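Local structure of phytanoyl-CoA dioxygenase (Streptomyces malaysiense, 6ZYL) at residues A143-V148 / A233-T238; Y162-H167 / A198-L203; L150-I155 / L204-C209. The protein is the non-heme monooxygenase ThoJ, which catalyses the beta-hydroxylation of thioholgamide and probably depends on iron and 2-oxoglutarate. One frame throughout, in Å; residues are numbered along the deposited sequence.

Overall arrangement
The three contacts run outward from the centre of one fold. Interaction 1 is wholly buried, its centre about 5 Å from the centre of the chain, and pairs strands 143-149 and 229-237 by regular backbone bonds, with an ion pair amid apolar contacts on one face and apolar packing on the other. Interactions 2 and 3, about 17 and 15 Å out, are partly exposed and nested within the chain loop that interaction 1 closes. Interaction 2 is an edge pairing in the four-stranded sheet, with a ring face and a water; interaction 3 joins loops through a backbone bond, a carboxylate and a hydroxyl. The Trp-147 ring reaches both, packing on Val-202 and Thr-153, and Val-202 O probably bonds Thr-153 OG1.

Interaction 1. Residues A143-V148 / A233-T238; sequences AARVWV and AIDYIT
Arg-145 holds the carboxylate of Asp-235 side-on in a two-pronged salt bridge. Its NE gives a nearly straight bond to OD1 of Asp-235 at 2.7 Å, close to the guanidinium plane, while NH2 reaches the syn lone pair of Asp-235 OD2 at 2.8 Å. The two flat groups are turned 34° apart. The arginine chain leaves with CG anti to the backbone N (chi1 175°) and bends at chi3, which brings NE back to the neighbouring strand; its CD rests 4.0 Å from Ala-233 CB. OD2 of Asp-235 also bonds the Ser-111 hydroxyl, a second restraint on the carboxylate. A leucine in place of Arg-145 would probably leave the buried Asp-235 charge without its mate and the carboxylate freer to turn.

The strands are antiparallel neighbours in the major sheet of the double-stranded beta-helix (jelly-roll) fold of the PhyH family, and backbone bonds join Ala-144 to Tyr-236 and Val-146 to Ile-234. On the face opposite the ion pair, CG2 of Val-146 touches CD2 of Tyr-236 at 3.6 Å. Helix 93-103 covers this side, and the Tyr-236 hydroxyl bonds Val-90 O. CG2 of Val-148 meets CD1 of Ile-234 at 4.1 Å. Back on the Arg-145 face, the Trp-147 ring presents its edge to Ala-233, CD1 lying 4.2 Å from CB, and its NE1 bonds a tartrate that probably came from the crystallisation liquor.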
loop_
_atom_site.group_PDB
_atom_site.type_symbol
_atom_site.label_atom_id
_atom_site.label_comp_id
_atom_site.label_asym_id
_atom_site.label_seq_id
_atom_site.Cartn_x
_atom_site.Cartn_y
_atom_site.Cartn_z
ATOM N N ALA A 143 -5.523 -7.899 8.010
ATOM C CA ALA A 143 -4.796 -6.894 7.252
ATOM C C ALA A 143 -5.399 -6.761 5.862
ATOM O O ALA A 143 -6.040 -7.679 5.348
ATOM C CB ALA A 143 -3.304 -7.231 7.150
ATOM N N ALA A 144 -5.169 -5.598 5.257
ATOM C CA ALA A 144 -5.618 -5.318 3.902
ATOM C C ALA A 144 -4.803 -4.152 3.366
ATOM O O ALA A 144 -4.445 -3.241 4.118
ATOM C CB ALA A 144 -7.115 -4.990 3.861
ATOM N N ARG A 145 -4.501 -4.194 2.072
ATOM C CA ARG A 145 -3.815 -3.104 1.394
ATOM C C ARG A 145 -4.831 -2.324 0.567
ATOM O O ARG A 145 -5.528 -2.903 -0.273
ATOM C CB ARG A 145 -2.688 -3.625 0.504
ATOM C CG ARG A 145 -2.022 -2.534 -0.321
ATOM C CD ARG A 145 -0.713 -3.008 -0.935
ATOM N NE ARG A 145 0.339 -3.154 0.067
ATOM C CZ ARG A 145 1.614 -3.391 -0.219
ATOM N NH1 ARG A 145 2.000 -3.506 -1.481
ATOM N NH2 ARG A 145 2.504 -3.509 0.757
ATOM N N VAL A 146 -4.913 -1.020 0.811
ATOM C CA VAL A 146 -5.774 -0.123 0.049
ATOM C C VAL A 146 -4.931 0.515 -1.046
ATOM O O VAL A 146 -3.951 1.212 -0.760
ATOM C CB VAL A 146 -6.418 0.942 0.951
ATOM C CG1 VAL A 146 -7.253 1.906 0.118
ATOM C CG2 VAL A 146 -7.266 0.276 2.026
ATOM N N TRP A 147 -5.314 0.277 -2.295
ATOM C CA TRP A 147 -4.577 0.696 -3.487
ATOM C C TRP A 147 -5.360 1.845 -4.112
ATOM O O TRP A 147 -6.326 1.620 -4.847
ATOM C CB TRP A 147 -4.437 -0.492 -4.430
ATOM C CG TRP A 147 -3.455 -0.375 -5.545
ATOM C CD1 TRP A 147 -2.095 -0.377 -5.451
ATOM C CD2 TRP A 147 -3.762 -0.298 -6.940
ATOM N NE1 TRP A 147 -1.535 -0.291 -6.703
ATOM C CE2 TRP A 147 -2.539 -0.239 -7.635
ATOM C CE3 TRP A 147 -4.955 -0.266 -7.670
ATOM C CZ2 TRP A 147 -2.474 -0.148 -9.024
ATOM C CZ3 TRP A 147 -4.888 -0.176 -9.050
ATOM C CH2 TRP A 147 -3.657 -0.118 -9.712
ATOM N N VAL A 148 -4.944 3.071 -3.811
ATOM C CA VAL A 148 -5.681 4.265 -4.210
ATOM C C VAL A 148 -5.179 4.733 -5.568
ATOM O O VAL A 148 -3.972 4.915 -5.770
ATOM C CB VAL A 148 -5.537 5.379 -3.161
ATOM C CG1 VAL A 148 -6.325 6.612 -3.591
ATOM C CG2 VAL A 148 -5.989 4.896 -1.795
ATOM N N ALA A 233 -0.566 3.203 -2.120
ATOM C CA ALA A 233 -0.972 1.986 -1.431
ATOM C C ALA A 233 -0.797 2.145 0.073
ATOM O O ALA A 233 0.214 2.674 0.541
ATOM C CB ALA A 233 -0.160 0.786 -1.922
ATOM N N ILE A 234 -1.786 1.667 0.825
ATOM C CA ILE A 234 -1.828 1.830 2.272
ATOM C C ILE A 234 -2.070 0.465 2.893
ATOM O O ILE A 234 -3.071 -0.191 2.583
ATOM C CB ILE A 234 -2.928 2.808 2.717
ATOM C CG1 ILE A 234 -2.955 4.050 1.830
ATOM C CG2 ILE A 234 -2.731 3.203 4.175
ATOM C CD1 ILE A 234 -4.261 4.831 1.928
ATOM N N ASP A 235 -1.169 0.043 3.772
ATOM C CA ASP A 235 -1.334 -1.203 4.508
ATOM C C ASP A 235 -2.028 -0.915 5.834
ATOM O O ASP A 235 -1.481 -0.207 6.686
ATOM C CB ASP A 235 0.013 -1.876 4.747
ATOM C CG ASP A 235 0.580 -2.491 3.490
ATOM O OD1 ASP A 235 -0.203 -3.085 2.719
ATOM O OD2 ASP A 235 1.803 -2.372 3.266
ATOM N N TYR A 236 -3.235 -1.447 5.995
ATOM C CA TYR A 236 -3.985 -1.343 7.236
ATOM C C TYR A 236 -3.926 -2.674 7.973
ATOM O O TYR A 236 -4.035 -3.740 7.360
ATOM C CB TYR A 236 -5.440 -0.951 6.970
ATOM C CG TYR A 236 -5.609 0.483 6.516
ATOM C CD1 TYR A 236 -5.719 1.516 7.438
ATOM C CD2 TYR A 236 -5.652 0.803 5.166
ATOM C CE1 TYR A 236 -5.872 2.832 7.025
ATOM C CE2 TYR A 236 -5.803 2.113 4.743
ATOM C CZ TYR A 236 -5.914 3.122 5.678
ATOM O OH TYR A 236 -6.064 4.425 5.261
ATOM N N ILE A 237 -3.741 -2.603 9.290
ATOM C CA ILE A 237 -3.699 -3.779 10.146
ATOM C C ILE A 237 -4.529 -3.494 11.389
ATOM O O ILE A 237 -4.843 -2.345 11.704
ATOM C CB ILE A 237 -2.258 -4.167 10.557
ATOM C CG1 ILE A 237 -1.621 -3.045 11.383
ATOM C CG2 ILE A 237 -1.410 -4.474 9.337
ATOM C CD1 ILE A 237 -0.266 -3.403 11.981
ATOM N N THR A 238 -4.880 -4.556 12.096
ATOM C CA THR A 238 -5.442 -4.469 13.432
ATOM C C THR A 238 -4.384 -4.836 14.460
ATOM O O THR A 238 -3.316 -5.356 14.120
ATOM C CB THR A 238 -6.647 -5.404 13.569
ATOM O OG1 THR A 238 -6.187 -6.731 13.851
ATOM C CG2 THR A 238 -7.484 -5.402 12.301
#

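Interaction 2. Residues Y162-H167 / A198-L203; sequences YARGSH and AAVDVL
Tyr-162 lies with one face of its ring beneath Val-202, whose CG2 methyl sits 3.5 Å from the centroid of the Tyr-162 ring and 18° off its normal. This is a CH-pi contact, displaced slightly toward the ring's CD2-CE2 side: the same CG2 of Val-202 is 3.4 Å from Tyr-162 CE2. Val-202 has CG1 anti to its backbone N (chi1 -175°), which leaves CG2, the branch beside that nitrogen, to descend on the ring. Phe-37 stacks with the same tyrosine, and the phenol oxygen bonds both Ser-210 and His-212, tying the far end of the ring to strand 209-212 of the larger sheet.

The backbones of Tyr-162 and Val-200 form an antiparallel hydrogen-bonded pair, Tyr-162 N reaching Val-200 O at 2.8 Å and Val-200 N returning to Tyr-162 O at 2.9 Å. Strand 200-201 is thereby added as an outermost strand of the four-stranded antiparallel sheet, the smaller of the two main sheets in the jelly-roll fold.

Past this pair the chain from Ala-163 to Ser-166 makes a type II beta turn, with Gly-165 at positive phi; Ala-163 O accepts from both the backbone N and the hydroxyl of Ser-166. Arg-164 folds back from the turn through its bend at chi3 (-93°) and lays the face of its guanidinium over Val-200, NH1 standing 3.5 Å from CG2. A water accepts from Arg-164 N and donates to Ala-198 O, continuing the pairing where the two segments diverge.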
loop_
_atom_site.group_PDB
_atom_site.type_symbol
_atom_site.label_atom_id
_atom_site.label_comp_id
_atom_site.label_asym_id
_atom_site.label_seq_id
_atom_site.Cartn_x
_atom_site.Cartn_y
_atom_site.Cartn_z
ATOM N N TYR A 162 -5.461 -9.054 -10.664
ATOM C CA TYR A 162 -5.660 -9.917 -9.509
ATOM C C TYR A 162 -5.938 -11.350 -9.950
ATOM O O TYR A 162 -6.509 -11.589 -11.017
ATOM C CB TYR A 162 -6.835 -9.447 -8.647
ATOM C CG TYR A 162 -6.614 -8.188 -7.849
ATOM C CD1 TYR A 162 -5.361 -7.852 -7.352
ATOM C CD2 TYR A 162 -7.675 -7.337 -7.577
ATOM C CE1 TYR A 162 -5.176 -6.696 -6.613
ATOM C CE2 TYR A 162 -7.502 -6.190 -6.843
ATOM C CZ TYR A 162 -6.256 -5.870 -6.363
ATOM O OH TYR A 162 -6.105 -4.714 -5.637
ATOM N N ALA A 163 -5.548 -12.304 -9.103
ATOM C CA ALA A 163 -5.896 -13.717 -9.263
ATOM C C ALA A 163 -6.945 -14.043 -8.202
ATOM O O ALA A 163 -6.614 -14.243 -7.030
ATOM C CB ALA A 163 -4.665 -14.609 -9.131
ATOM N N ARG A 164 -8.210 -14.083 -8.614
ATOM C CA ARG A 164 -9.308 -14.304 -7.680
ATOM C C ARG A 164 -9.088 -15.572 -6.866
ATOM O O ARG A 164 -8.736 -16.624 -7.407
ATOM C CB ARG A 164 -10.625 -14.389 -8.454
ATOM C CG ARG A 164 -11.881 -14.288 -7.608
ATOM C CD ARG A 164 -13.132 -14.374 -8.487
ATOM N NE ARG A 164 -13.612 -13.057 -8.904
ATOM C CZ ARG A 164 -13.563 -12.596 -10.150
ATOM N NH1 ARG A 164 -13.061 -13.340 -11.127
ATOM N NH2 ARG A 164 -14.026 -11.383 -10.423
ATOM N N GLY A 165 -9.287 -15.459 -5.556
ATOM C CA GLY A 165 -9.167 -16.591 -4.662
ATOM C C GLY A 165 -7.757 -17.046 -4.360
ATOM O O GLY A 165 -7.588 -18.001 -3.594
ATOM N N SER A 166 -6.740 -16.389 -4.914
ATOM C CA SER A 166 -5.357 -16.816 -4.729
ATOM C C SER A 166 -4.838 -16.584 -3.317
ATOM O O SER A 166 -3.676 -16.911 -3.049
ATOM C CB SER A 166 -4.459 -16.080 -5.725
ATOM O OG SER A 166 -4.573 -14.674 -5.565
ATOM N N HIS A 167 -5.659 -16.054 -2.414
ATOM C CA HIS A 167 -5.214 -15.652 -1.088
ATOM C C HIS A 167 -5.526 -16.670 -0.000
ATOM O O HIS A 167 -5.084 -16.487 1.139
ATOM C CB HIS A 167 -5.880 -14.326 -0.702
ATOM C CG HIS A 167 -7.360 -14.444 -0.494
ATOM N ND1 HIS A 167 -8.216 -14.874 -1.484
ATOM C CD2 HIS A 167 -8.133 -14.201 0.592
ATOM C CE1 HIS A 167 -9.453 -14.889 -1.020
ATOM N NE2 HIS A 167 -9.431 -14.482 0.237
ATOM N N ALA A 198 -8.375 -15.833 -16.447
ATOM C CA ALA A 198 -9.276 -15.551 -15.339
ATOM C C ALA A 198 -8.834 -14.359 -14.499
ATOM O O ALA A 198 -9.596 -13.916 -13.633
ATOM C CB ALA A 198 -9.403 -16.786 -14.438
ATOM N N ALA A 199 -7.633 -13.832 -14.729
ATOM C CA ALA A 199 -7.163 -12.680 -13.974
ATOM C C ALA A 199 -8.102 -11.495 -14.168
ATOM O O ALA A 199 -8.790 -11.377 -15.186
ATOM C CB ALA A 199 -5.746 -12.306 -14.405
ATOM N N VAL A 200 -8.122 -10.608 -13.177
ATOM C CA VAL A 200 -9.036 -9.471 -13.149
ATOM C C VAL A 200 -8.214 -8.190 -13.176
ATOM O O VAL A 200 -7.453 -7.914 -12.240
ATOM C CB VAL A 200 -9.947 -9.504 -11.910
ATOM C CG1 VAL A 200 -10.987 -8.397 -11.984
ATOM C CG2 VAL A 200 -10.610 -10.867 -11.767
ATOM N N ASP A 201 -8.378 -7.409 -14.242
ATOM C CA ASP A 201 -7.751 -6.097 -14.327
ATOM C C ASP A 201 -8.374 -5.153 -13.304
ATOM O O ASP A 201 -9.600 -5.054 -13.203
ATOM C CB ASP A 201 -7.920 -5.520 -15.732
ATOM C CG ASP A 201 -6.818 -5.945 -16.684
ATOM O OD1 ASP A 201 -5.783 -6.465 -16.222
ATOM O OD2 ASP A 201 -6.988 -5.746 -17.904
ATOM N N VAL A 202 -7.533 -4.444 -12.555
ATOM C CA VAL A 202 -8.001 -3.502 -11.542
ATOM C C VAL A 202 -8.189 -2.155 -12.232
ATOM O O VAL A 202 -7.245 -1.376 -12.375
ATOM C CB VAL A 202 -7.036 -3.411 -10.360
ATOM C CG1 VAL A 202 -7.615 -2.516 -9.274
ATOM C CG2 VAL A 202 -6.743 -4.802 -9.814
ATOM N N LEU A 203 -9.420 -1.878 -12.653
ATOM C CA LEU A 203 -9.752 -0.692 -13.433
ATOM C C LEU A 203 -10.529 0.276 -12.556
ATOM O O LEU A 203 -11.620 -0.052 -12.075
ATOM C CB LEU A 203 -10.559 -1.072 -14.672
ATOM C CG LEU A 203 -9.897 -2.145 -15.542
ATOM C CD1 LEU A 203 -10.827 -2.600 -16.655
ATOM C CD2 LEU A 203 -8.581 -1.629 -16.113
HETATM O O HOH W 1 -8.656 -14.710 -11.438
#

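Interaction 3. Residues L150-I155 / L204-C209; sequences LTDTTI and LDAGQC
Leu-204, Thr-153 and Ala-206 bury the most surface here, and the contact is built from a hydroxyl, a carboxylate and the backbone. The side chains of Thr-153 and Leu-204 run alongside each other in a common direction. Thr-153 N gives a straight bond to Leu-204 O at 3.0 Å, in the carbonyl plane. With chi1 at 63° the hydroxyl is turned over its own backbone, from where OG1 of Thr-153 approaches Leu-204 N at 2.7 Å in a weak, bent bond. Val-202 O is the probable stronger partner of this oxygen, tying Thr-153 to two points of the segment that runs from Val-202 into Leu-204. The Leu-204 side chain passes close by, CB 3.5 Å from Thr-153 OG1, and continues onto Trp-147 and Phe-39.

Ala-206 is gripped by Asp-152, whose OD1 accepts from the backbone N of Ala-206 at 2.7 Å, met nearly along its C-O axis. The methyl of Ala-206 points toward 150-155, its CB 3.4 Å from Asp-152 OD1 and lying against the Thr-151 backbone; Ala-49 of helix 46-66 also packs on it. Asp-205 to Gln-208 forms a type II beta turn with Gly-207 at positive phi, and Gln-208 OE1 accepts from Asp-205 N. These loops follow strands 143-149 and 200-201 of the jelly roll, the second leading into strand 209-212.

The Asp-152 and Asp-205 carboxylates approach to 4.7 Å between their OD1 atoms, so their like charges would probably oppose each other, whereas the N-H of Ala-206 is likely to steady the charge on Asp-152.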
loop_
_atom_site.group_PDB
_atom_site.type_symbol
_atom_site.label_atom_id
_atom_site.label_comp_id
_atom_site.label_asym_id
_atom_site.label_seq_id
_atom_site.Cartn_x
_atom_site.Cartn_y
_atom_site.Cartn_z
ATOM N N LEU A 150 -4.510 7.504 -7.968
ATOM C CA LEU A 150 -4.363 8.948 -8.105
ATOM C C LEU A 150 -4.580 9.389 -9.546
ATOM O O LEU A 150 -5.044 10.510 -9.782
ATOM C CB LEU A 150 -2.984 9.387 -7.614
ATOM C CG LEU A 150 -2.702 9.150 -6.130
ATOM C CD1 LEU A 150 -1.353 9.748 -5.739
ATOM C CD2 LEU A 150 -3.808 9.716 -5.253
ATOM N N THR A 151 -4.237 8.535 -10.506
ATOM C CA THR A 151 -4.685 8.634 -11.886
ATOM C C THR A 151 -5.700 7.528 -12.153
ATOM O O THR A 151 -5.845 6.588 -11.368
ATOM C CB THR A 151 -3.514 8.502 -12.869
ATOM O OG1 THR A 151 -2.888 7.223 -12.695
ATOM C CG2 THR A 151 -2.492 9.605 -12.657
ATOM N N ASP A 152 -6.403 7.638 -13.279
ATOM C CA ASP A 152 -7.172 6.503 -13.767
ATOM C C ASP A 152 -6.256 5.293 -13.931
ATOM O O ASP A 152 -5.060 5.428 -14.203
ATOM C CB ASP A 152 -7.827 6.823 -15.113
ATOM C CG ASP A 152 -8.939 7.846 -15.005
ATOM O OD1 ASP A 152 -9.547 7.974 -13.921
ATOM O OD2 ASP A 152 -9.208 8.521 -16.021
ATOM N N THR A 153 -6.817 4.099 -13.765
ATOM C CA THR A 153 -6.137 2.862 -14.133
ATOM C C THR A 153 -6.923 2.214 -15.264
ATOM O O THR A 153 -8.136 2.008 -15.143
ATOM C CB THR A 153 -5.992 1.904 -12.946
ATOM O OG1 THR A 153 -7.282 1.503 -12.476
ATOM C CG2 THR A 153 -5.208 2.576 -11.821
ATOM N N THR A 154 -6.235 1.919 -16.363
ATOM C CA THR A 154 -6.850 1.427 -17.587
ATOM C C THR A 154 -6.182 0.121 -17.992
ATOM O O THR A 154 -5.187 -0.304 -17.399
ATOM C CB THR A 154 -6.725 2.450 -18.722
ATOM O OG1 THR A 154 -5.401 2.396 -19.267
ATOM C CG2 THR A 154 -7.000 3.858 -18.213
ATOM N N ILE A 155 -6.730 -0.514 -19.029
ATOM C CA ILE A 155 -6.150 -1.765 -19.501
ATOM C C ILE A 155 -4.769 -1.572 -20.110
ATOM O O ILE A 155 -4.052 -2.559 -20.318
ATOM C CB ILE A 155 -7.061 -2.460 -20.535
ATOM C CG1 ILE A 155 -7.209 -1.610 -21.799
ATOM C CG2 ILE A 155 -8.426 -2.758 -19.934
ATOM C CD1 ILE A 155 -7.732 -2.388 -23.004
ATOM N N LEU A 204 -9.974 1.469 -12.364
ATOM C CA LEU A 204 -10.508 2.420 -11.405
ATOM C C LEU A 204 -10.569 3.814 -12.006
ATOM O O LEU A 204 -9.666 4.221 -12.741
ATOM C CB LEU A 204 -9.641 2.463 -10.139
ATOM C CG LEU A 204 -9.391 1.156 -9.388
ATOM C CD1 LEU A 204 -8.299 1.343 -8.344
ATOM C CD2 LEU A 204 -10.677 0.675 -8.745
ATOM N N ASP A 205 -11.636 4.541 -11.684
ATOM C CA ASP A 205 -11.629 5.983 -11.862
ATOM C C ASP A 205 -10.645 6.606 -10.877
ATOM O O ASP A 205 -10.478 6.127 -9.752
ATOM C CB ASP A 205 -13.021 6.570 -11.631
ATOM C CG ASP A 205 -14.012 6.174 -12.708
ATOM O OD1 ASP A 205 -13.588 5.629 -13.750
ATOM O OD2 ASP A 205 -15.220 6.410 -12.507
ATOM N N ALA A 206 -9.982 7.679 -11.307
ATOM C CA ALA A 206 -9.124 8.429 -10.398
ATOM C C ALA A 206 -9.907 8.804 -9.147
ATOM O O ALA A 206 -11.016 9.339 -9.229
ATOM C CB ALA A 206 -8.587 9.685 -11.087
ATOM N N GLY A 207 -9.333 8.501 -7.982
ATOM C CA GLY A 207 -9.974 8.722 -6.710
ATOM C C GLY A 207 -10.535 7.463 -6.077
ATOM O O GLY A 207 -10.618 7.383 -4.845
ATOM N N GLN A 208 -10.936 6.492 -6.890
ATOM C CA GLN A 208 -11.357 5.208 -6.360
ATOM C C GLN A 208 -10.139 4.409 -5.905
ATOM O O GLN A 208 -8.988 4.738 -6.212
ATOM C CB GLN A 208 -12.139 4.419 -7.409
ATOM C CG GLN A 208 -13.394 5.107 -7.909
ATOM C CD GLN A 208 -14.157 4.259 -8.905
ATOM O OE1 GLN A 208 -13.575 3.684 -9.825
ATOM N NE2 GLN A 208 -15.468 4.172 -8.725
ATOM N N CYS A 209 -10.400 3.333 -5.172
ATOM C CA CYS A 209 -9.326 2.477 -4.701
ATOM C C CYS A 209 -9.768 1.024 -4.763
ATOM O O CYS A 209 -10.954 0.712 -4.891
ATOM C CB CYS A 209 -8.899 2.842 -3.274
ATOM S SG CYS A 209 -10.113 2.429 -2.014
#